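Local atomic coordinates of extracellular solute-binding protein family 5 (Brucella melitensis, PDB entry 4ONY), a protein that probably serves as the periplasmic substrate-binding component of an ABC transporter, capturing solutes, perhaps peptides, for uptake. Residues E255-N259 against E260-F264; N279-R282 against W283-Y287. All coordinates share one frame; numbering follows the deposited sequence.

Contact 1. Residues E255-N259 against E260-F264. With P4G (1-ethoxy-2-(2-ethoxyethoxy)ethane), chain D.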
ATOM      1  N   GLU A 255      14.658 -12.524 -11.764  1.00 17.08           N
ATOM      2  CA  GLU A 255      14.575 -12.607 -13.223  1.00 17.70           C
ATOM      3  C   GLU A 255      13.443 -11.782 -13.770  1.00 17.14           C
ATOM      4  O   GLU A 255      12.374 -11.647 -13.132  1.00 16.61           O
ATOM      5  CB  GLU A 255      14.414 -14.047 -13.644  1.00 18.73           C
ATOM      6  CG  GLU A 255      15.645 -14.832 -13.297  1.00 20.10           C
ATOM      7  CD  GLU A 255      15.701 -16.185 -13.920  1.00 22.01           C
ATOM      8  OE1 GLU A 255      14.686 -16.679 -14.471  1.00 23.28           O
ATOM      9  OE2 GLU A 255      16.797 -16.771 -13.846  1.00 22.96           O
ATOM     10  N   TYR A 256      13.674 -11.207 -14.943  1.00 16.53           N
ATOM     11  CA  TYR A 256      12.755 -10.288 -15.531  1.00 16.43           C
ATOM     12  C   TYR A 256      12.086 -10.922 -16.754  1.00 17.05           C
ATOM     13  O   TYR A 256      12.760 -11.530 -17.568  1.00 16.70           O
ATOM     14  CB  TYR A 256      13.502  -8.993 -15.888  1.00 16.82           C
ATOM     15  CG  TYR A 256      13.769  -8.084 -14.686  1.00 16.67           C
ATOM     16  CD1 TYR A 256      14.786  -8.368 -13.784  1.00 17.45           C
ATOM     17  CD2 TYR A 256      12.989  -6.985 -14.430  1.00 16.75           C
ATOM     18  CE1 TYR A 256      15.037  -7.533 -12.701  1.00 17.31           C
ATOM     19  CE2 TYR A 256      13.233  -6.158 -13.373  1.00 16.51           C
ATOM     20  CZ  TYR A 256      14.264  -6.436 -12.506  1.00 16.87           C
ATOM     21  OH  TYR A 256      14.520  -5.615 -11.436  1.00 16.49           O
ATOM     22  N   TYR A 257      10.758 -10.790 -16.840  1.00 16.49           N
ATOM     23  CA  TYR A 257       9.952 -11.397 -17.887  1.00 16.99           C
ATOM     24  C   TYR A 257       9.118 -10.322 -18.602  1.00 17.29           C
ATOM     25  O   TYR A 257       8.795  -9.300 -18.017  1.00 16.86           O
ATOM     26  CB  TYR A 257       9.022 -12.475 -17.303  1.00 17.14           C
ATOM     27  CG  TYR A 257       9.789 -13.658 -16.817  1.00 17.13           C
ATOM     28  CD1 TYR A 257      10.412 -13.634 -15.564  1.00 16.69           C
ATOM     29  CD2 TYR A 257      10.011 -14.753 -17.647  1.00 17.26           C
ATOM     30  CE1 TYR A 257      11.195 -14.705 -15.144  1.00 16.61           C
ATOM     31  CE2 TYR A 257      10.786 -15.823 -17.235  1.00 17.49           C
ATOM     32  CZ  TYR A 257      11.399 -15.783 -15.980  1.00 17.27           C
ATOM     33  OH  TYR A 257      12.194 -16.890 -15.595  1.00 17.17           O
ATOM     34  N   ARG A 258       8.774 -10.564 -19.864  1.00 17.51           N
ATOM     35  CA  ARG A 258       8.059  -9.555 -20.634  1.00 17.23           C
ATOM     36  C   ARG A 258       6.587  -9.514 -20.286  1.00 17.55           C
ATOM     37  O   ARG A 258       5.962  -8.551 -20.599  1.00 16.70           O
ATOM     38  CB  ARG A 258       8.201  -9.769 -22.107  1.00 17.40           C
ATOM     39  CG  ARG A 258       7.435 -10.971 -22.649  1.00 17.66           C
ATOM     40  CD  ARG A 258       7.945 -11.275 -24.026  1.00 18.46           C
ATOM     41  NE  ARG A 258       7.117 -12.230 -24.735  1.00 18.99           N
ATOM     42  CZ  ARG A 258       7.409 -13.504 -24.956  1.00 19.44           C
ATOM     43  NH1 ARG A 258       8.531 -14.031 -24.493  1.00 19.36           N
ATOM     44  NH2 ARG A 258       6.538 -14.267 -25.641  1.00 19.81           N
ATOM     45  N   ASN A 259       6.028 -10.580 -19.716  1.00 17.65           N
ATOM     46  CA  ASN A 259       4.608 -10.615 -19.346  1.00 18.25           C
ATOM     47  C   ASN A 259       4.383 -11.743 -18.336  1.00 18.99           C
ATOM     48  O   ASN A 259       5.282 -12.548 -18.072  1.00 17.90           O
ATOM     49  CB  ASN A 259       3.658 -10.802 -20.591  1.00 18.87           C
ATOM     50  CG  ASN A 259       3.900 -12.113 -21.337  1.00 19.35           C
ATOM     51  OD1 ASN A 259       4.176 -13.143 -20.725  1.00 19.84           O
ATOM     52  ND2 ASN A 259       3.792 -12.072 -22.674  1.00 19.36           N
ATOM     53  N   GLU A 260       3.183 -11.788 -17.774  1.00 19.75           N
ATOM     54  CA  GLU A 260       2.876 -12.757 -16.743  1.00 20.71           C
ATOM     55  C   GLU A 260       2.815 -14.207 -17.217  1.00 19.55           C
ATOM     56  O   GLU A 260       3.099 -15.105 -16.427  1.00 18.32           O
ATOM     57  CB  GLU A 260       1.536 -12.400 -16.109  1.00 23.49           C
ATOM     58  CG  GLU A 260       1.642 -11.196 -15.202  1.00 27.14           C
ATOM     59  CD  GLU A 260       0.329 -10.971 -14.443  1.00 31.32           C
ATOM     60  OE1 GLU A 260      -0.532 -11.897 -14.460  1.00 31.34           O
ATOM     61  OE2 GLU A 260       0.144  -9.845 -13.901  1.00 34.98           O
ATOM     62  N   THR A 261       2.410 -14.429 -18.472  1.00 18.27           N
ATOM     63  CA  THR A 261       2.295 -15.769 -18.999  1.00 18.89           C
ATOM     64  C   THR A 261       3.683 -16.427 -19.104  1.00 18.89           C
ATOM     65  O   THR A 261       3.856 -17.584 -18.720  1.00 18.21           O
ATOM     66  CB  THR A 261       1.604 -15.755 -20.385  1.00 19.41           C
ATOM     67  OG1 THR A 261       0.241 -15.438 -20.196  1.00 19.27           O
ATOM     68  CG2 THR A 261       1.648 -17.093 -21.036  1.00 20.52           C
ATOM     69  N   SER A 262       4.648 -15.662 -19.630  1.00 18.72           N
ATOM     70  CA  SER A 262       6.041 -16.083 -19.731  1.00 19.09           C
ATOM     71  C   SER A 262       6.599 -16.424 -18.339  1.00 17.89           C
ATOM     72  O   SER A 262       7.269 -17.423 -18.151  1.00 17.25           O
ATOM     73  CB  SER A 262       6.860 -14.929 -20.362  1.00 19.88           C
ATOM     74  OG  SER A 262       8.223 -15.313 -20.495  1.00 20.97           O
ATOM     75  N   LEU A 263       6.277 -15.570 -17.376  1.00 17.45           N
ATOM     76  CA  LEU A 263       6.709 -15.729 -16.004  1.00 16.99           C
ATOM     77  C   LEU A 263       6.099 -17.030 -15.414  1.00 17.08           C
ATOM     78  O   LEU A 263       6.828 -17.887 -14.893  1.00 15.79           O
ATOM     79  CB  LEU A 263       6.302 -14.496 -15.204  1.00 16.64           C
ATOM     80  CG  LEU A 263       7.067 -14.217 -13.899  1.00 16.45           C
ATOM     81  CD1 LEU A 263       6.911 -12.753 -13.527  1.00 16.50           C
ATOM     82  CD2 LEU A 263       6.569 -15.091 -12.756  1.00 16.10           C
ATOM     83  N   PHE A 264       4.784 -17.185 -15.575  1.00 16.68           N
ATOM     84  CA  PHE A 264       4.056 -18.356 -15.094  1.00 16.96           C
ATOM     85  C   PHE A 264       4.611 -19.652 -15.692  1.00 17.66           C
ATOM     86  O   PHE A 264       4.856 -20.607 -14.972  1.00 17.80           O
ATOM     87  CB  PHE A 264       2.560 -18.186 -15.384  1.00 16.56           C
ATOM     88  CG  PHE A 264       1.666 -19.258 -14.806  1.00 17.16           C
ATOM     89  CD1 PHE A 264       1.555 -19.429 -13.437  1.00 17.00           C
ATOM     90  CD2 PHE A 264       0.885 -20.062 -15.648  1.00 17.83           C
ATOM     91  CE1 PHE A 264       0.720 -20.401 -12.912  1.00 17.38           C
ATOM     92  CE2 PHE A 264       0.048 -21.046 -15.110  1.00 18.85           C
ATOM     93  CZ  PHE A 264      -0.049 -21.193 -13.734  1.00 17.59           C
TER
HETATM   94  C8  P4G D 602      20.963 -17.174 -18.945  1.00 45.81           C
HETATM   95  C7  P4G D 602      20.878 -15.713 -19.390  1.00 47.20           C
HETATM   96  O4  P4G D 602      19.606 -15.224 -19.920  1.00 49.67           O
HETATM   97  C6  P4G D 602      18.328 -15.699 -19.444  1.00 49.14           C
HETATM   98  C5  P4G D 602      17.491 -14.567 -18.821  1.00 48.45           C
HETATM   99  O3  P4G D 602      16.253 -15.097 -18.308  1.00 44.96           O
HETATM  100  C4  P4G D 602      15.243 -14.142 -18.085  1.00 39.51           C
HETATM  101  C3  P4G D 602      13.922 -14.779 -18.476  1.00 39.91           C
HETATM  102  O2  P4G D 602      13.528 -14.394 -19.795  1.00 42.13           O
HETATM  103  C2  P4G D 602      12.498 -15.237 -20.351  1.00 40.72           C
HETATM  104  C1  P4G D 602      12.951 -16.274 -21.365  1.00 39.20           C
HETATM  105  O   HOH W   1       9.872 -12.938 -20.829  1.00 16.41           O

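Contact 2. Residues N279-R282 against W283-Y287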
ATOM      1  N   ASN A 279      -4.447 -13.127  -9.958  1.00 15.86           N
ATOM      2  CA  ASN A 279      -5.471 -13.338 -10.932  1.00 16.14           C
ATOM      3  C   ASN A 279      -6.360 -14.523 -10.537  1.00 16.09           C
ATOM      4  O   ASN A 279      -5.880 -15.663 -10.508  1.00 16.06           O
ATOM      5  CB  ASN A 279      -4.792 -13.580 -12.256  1.00 16.84           C
ATOM      6  CG  ASN A 279      -5.781 -13.773 -13.372  1.00 17.60           C
ATOM      7  OD1 ASN A 279      -6.832 -14.399 -13.206  1.00 17.59           O
ATOM      8  ND2 ASN A 279      -5.421 -13.293 -14.542  1.00 18.36           N
ATOM      9  N   PRO A 280      -7.652 -14.269 -10.246  1.00 15.59           N
ATOM     10  CA  PRO A 280      -8.500 -15.288  -9.687  1.00 15.65           C
ATOM     11  C   PRO A 280      -8.872 -16.390 -10.653  1.00 15.99           C
ATOM     12  O   PRO A 280      -9.104 -17.530 -10.214  1.00 16.20           O
ATOM     13  CB  PRO A 280      -9.768 -14.535  -9.271  1.00 15.91           C
ATOM     14  CG  PRO A 280      -9.756 -13.288 -10.042  1.00 16.06           C
ATOM     15  CD  PRO A 280      -8.339 -12.981 -10.386  1.00 15.75           C
ATOM     16  N   ILE A 281      -8.954 -16.071 -11.931  1.00 15.29           N
ATOM     17  CA  ILE A 281      -9.268 -17.061 -12.950  1.00 15.55           C
ATOM     18  C   ILE A 281      -8.073 -18.024 -13.072  1.00 15.15           C
ATOM     19  O   ILE A 281      -8.258 -19.264 -13.092  1.00 14.80           O
ATOM     20  CB  ILE A 281      -9.584 -16.397 -14.314  1.00 16.22           C
ATOM     21  CG1 ILE A 281     -10.817 -15.491 -14.195  1.00 17.04           C
ATOM     22  CG2 ILE A 281      -9.823 -17.429 -15.404  1.00 16.61           C
ATOM     23  CD1 ILE A 281     -12.050 -16.205 -13.678  1.00 17.78           C
ATOM     24  N   ARG A 282      -6.867 -17.479 -13.124  1.00 14.66           N
ATOM     25  CA  ARG A 282      -5.661 -18.326 -13.203  1.00 14.99           C
ATOM     26  C   ARG A 282      -5.541 -19.229 -11.977  1.00 14.53           C
ATOM     27  O   ARG A 282      -5.305 -20.422 -12.092  1.00 13.96           O
ATOM     28  CB  ARG A 282      -4.381 -17.481 -13.370  1.00 15.13           C
ATOM     29  CG  ARG A 282      -3.108 -18.297 -13.604  1.00 15.81           C
ATOM     30  CD  ARG A 282      -1.989 -17.478 -14.282  1.00 15.93           C
ATOM     31  NE  ARG A 282      -1.691 -16.357 -13.420  1.00 16.06           N
ATOM     32  CZ  ARG A 282      -1.324 -15.153 -13.823  1.00 15.85           C
ATOM     33  NH1 ARG A 282      -1.115 -14.892 -15.097  1.00 16.66           N
ATOM     34  NH2 ARG A 282      -1.143 -14.228 -12.925  1.00 14.95           N
ATOM     35  N   TRP A 283      -5.718 -18.659 -10.792  1.00 14.11           N
ATOM     36  CA  TRP A 283      -5.641 -19.446  -9.558  1.00 14.29           C
ATOM     37  C   TRP A 283      -6.648 -20.613  -9.580  1.00 15.77           C
ATOM     38  O   TRP A 283      -6.333 -21.709  -9.211  1.00 15.59           O
ATOM     39  CB  TRP A 283      -5.939 -18.547  -8.380  1.00 13.95           C
ATOM     40  CG  TRP A 283      -5.675 -19.156  -6.971  1.00 13.83           C
ATOM     41  CD1 TRP A 283      -6.629 -19.470  -6.038  1.00 13.91           C
ATOM     42  CD2 TRP A 283      -4.416 -19.459  -6.365  1.00 13.25           C
ATOM     43  NE1 TRP A 283      -6.045 -19.925  -4.899  1.00 13.64           N
ATOM     44  CE2 TRP A 283      -4.685 -19.934  -5.060  1.00 13.49           C
ATOM     45  CE3 TRP A 283      -3.100 -19.361  -6.775  1.00 13.25           C
ATOM     46  CZ2 TRP A 283      -3.666 -20.299  -4.161  1.00 13.26           C
ATOM     47  CZ3 TRP A 283      -2.078 -19.726  -5.873  1.00 12.96           C
ATOM     48  CH2 TRP A 283      -2.376 -20.178  -4.581  1.00 12.86           C
ATOM     49  N   GLU A 284      -7.856 -20.345 -10.052  1.00 17.90           N
ATOM     50  CA  GLU A 284      -8.933 -21.313 -10.043  1.00 21.04           C
ATOM     51  C   GLU A 284      -8.745 -22.379 -11.107  1.00 21.10           C
ATOM     52  O   GLU A 284      -9.019 -23.509 -10.848  1.00 21.43           O
ATOM     53  CB  GLU A 284     -10.255 -20.594 -10.283  1.00 24.36           C
ATOM     54  CG  GLU A 284     -11.443 -21.466 -10.623  1.00 29.09           C
ATOM     55  CD  GLU A 284     -11.971 -22.168  -9.387  1.00 33.92           C
ATOM     56  OE1 GLU A 284     -11.663 -21.656  -8.282  1.00 36.49           O
ATOM     57  OE2 GLU A 284     -12.688 -23.199  -9.541  1.00 39.55           O
ATOM     58  N   LYS A 285      -8.250 -22.002 -12.279  1.00 19.98           N
ATOM     59  CA  LYS A 285      -8.254 -22.868 -13.463  1.00 20.81           C
ATOM     60  C   LYS A 285      -6.913 -23.497 -13.832  1.00 19.51           C
ATOM     61  O   LYS A 285      -6.888 -24.602 -14.371  1.00 18.73           O
ATOM     62  CB  LYS A 285      -8.658 -22.031 -14.690  1.00 21.51           C
ATOM     63  CG  LYS A 285     -10.071 -21.515 -14.624  1.00 22.74           C
ATOM     64  CD  LYS A 285     -11.066 -22.650 -14.674  1.00 24.41           C
ATOM     65  CE  LYS A 285     -12.460 -22.145 -15.010  1.00 25.78           C
ATOM     66  NZ  LYS A 285     -13.399 -23.283 -15.223  1.00 27.33           N
ATOM     67  N   LEU A 286      -5.816 -22.747 -13.664  1.00 17.91           N
ATOM     68  CA  LEU A 286      -4.573 -23.101 -14.346  1.00 18.13           C
ATOM     69  C   LEU A 286      -3.523 -23.750 -13.495  1.00 17.78           C
ATOM     70  O   LEU A 286      -2.391 -23.938 -13.957  1.00 17.75           O
ATOM     71  CB  LEU A 286      -3.995 -21.890 -15.117  1.00 18.61           C
ATOM     72  CG  LEU A 286      -4.920 -21.295 -16.197  1.00 19.57           C
ATOM     73  CD1 LEU A 286      -4.279 -20.128 -16.952  1.00 20.04           C
ATOM     74  CD2 LEU A 286      -5.375 -22.352 -17.179  1.00 20.73           C
ATOM     75  N   TYR A 287      -3.871 -24.151 -12.272  1.00 17.10           N
ATOM     76  CA  TYR A 287      -2.934 -24.868 -11.432  1.00 17.06           C
ATOM     77  C   TYR A 287      -3.288 -26.355 -11.413  1.00 17.89           C
ATOM     78  O   TYR A 287      -3.135 -27.031 -10.406  1.00 17.98           O
ATOM     79  CB  TYR A 287      -2.895 -24.266 -10.015  1.00 16.29           C
ATOM     80  CG  TYR A 287      -2.213 -22.912  -9.929  1.00 15.13           C
ATOM     81  CD1 TYR A 287      -2.848 -21.770 -10.352  1.00 15.08           C
ATOM     82  CD2 TYR A 287      -0.916 -22.777  -9.426  1.00 15.12           C
ATOM     83  CE1 TYR A 287      -2.213 -20.537 -10.284  1.00 14.68           C
ATOM     84  CE2 TYR A 287      -0.288 -21.544  -9.355  1.00 14.40           C
ATOM     85  CZ  TYR A 287      -0.955 -20.424  -9.763  1.00 14.22           C
ATOM     86  OH  TYR A 287      -0.359 -19.174  -9.707  1.00 14.17           O
TER

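Contact 1. Residues E255-N259 against E260-F264
Tyr257, the last residue of strand 251-257, comes back against Leu263 one turn into helix 260-268, their CA atoms 5.7 Å apart, because the chain turns sharply through Arg258 and Asn259. Asn259 is the N-cap. Its CG is tucked between the backbone N and the carbonyl carbon (chi1 61°), which swings OD1 over the first turn, where Ser262 N donates to it at 2.8 Å, almost straight and coming in nearly head-on to the carbonyl. The backbone O of Asn259 starts the helical ladder, taking Leu263 N at 3.3 Å. Next to the cap, the Tyr257 ring is held from several sides. Leu263 CA lies over one face, 4.0 Å from the ring centroid in a CH-pi contact, and Leu263 CG reaches the CD1 rim at 3.8 Å, the two side chains crossing at about a right angle. On the opposite face lies C3 of the bound polyether, displaced toward the CE2 side, 3.5 Å from Tyr257 CE2. Ser262 OG sits at the ring edge, in plane, 3.4 Å from CD2, and shares a water with Arg258 N. At the far end of the ring, Tyr257 OH has Ser266 OG as its main partner, with Glu255 OE1 a weaker one. The chemistry thus divides: polar groups cap the helix and occupy the ring's edge and hydroxyl, while both faces meet carbon, giving one carbon of the ether chain an aromatic face to rest against.

Contact 2. Residues N279-R282 against W283-Y287
Arg282 and Leu286, one turn apart, cross at about a right angle, with Arg282 CG 4.0 Å from Leu286 CD1. With CG opposite its own backbone N (chi1 -174°), the aliphatic root of Arg282 lies against Leu286; the bend at chi3 (59°) then turns the guanidinium off to salt bridges with Glu277 and Glu260. Tyr287 brings the edge of its ring to the Arg282 carbonyl, CD1 lying 3.3 Å from Arg282 O near the ring plane, and Trp283 CZ3 stands over one ring face, offset toward the rim. Beyond this, the Tyr287 hydroxyl bonds to Glu277. On another side of the helix Ile281 and Lys285 run side by side in the same direction, touching at CG2 and CG at 4.2 Å. Arg282 O also accepts Leu286 N at 2.9 Å, and a weak bond from Lys285 N. At the other end, Asn279 OD1 takes Arg282 N at 3.1 Å from above the plane of the side-chain amide, and weakly Ile281 N, while Asn279 O accepts Trp283 N at 3.0 Å. An asparagine N-cap followed by proline in the first turn is a classic helix start, and here it opens a short helix shortly after strand 274-277.

How the contacts relate
Contact 1 and contact 2 lie in series along the chain, their centres about 16 Å apart, and the two helices they contain meet directly. Glu260 OE1 and Arg282 NH2 form a salt bridge at 2.9 Å, joining the first turn of one helix to the other. Beside it, the Phe264 ring packs edge-to-face with Tyr287, Phe264 CE1 coming 3.6 Å from Tyr287 CZ, and Phe264 CG lies 4.1 Å from Arg282 CD. Both helices open with an asparagine N-cap, and between them they share an ionic and aromatic interface. The polyether touches contact 1, at Tyr256 and Tyr257, in a pocket that Gln222, Gln225 and Arg226 complete.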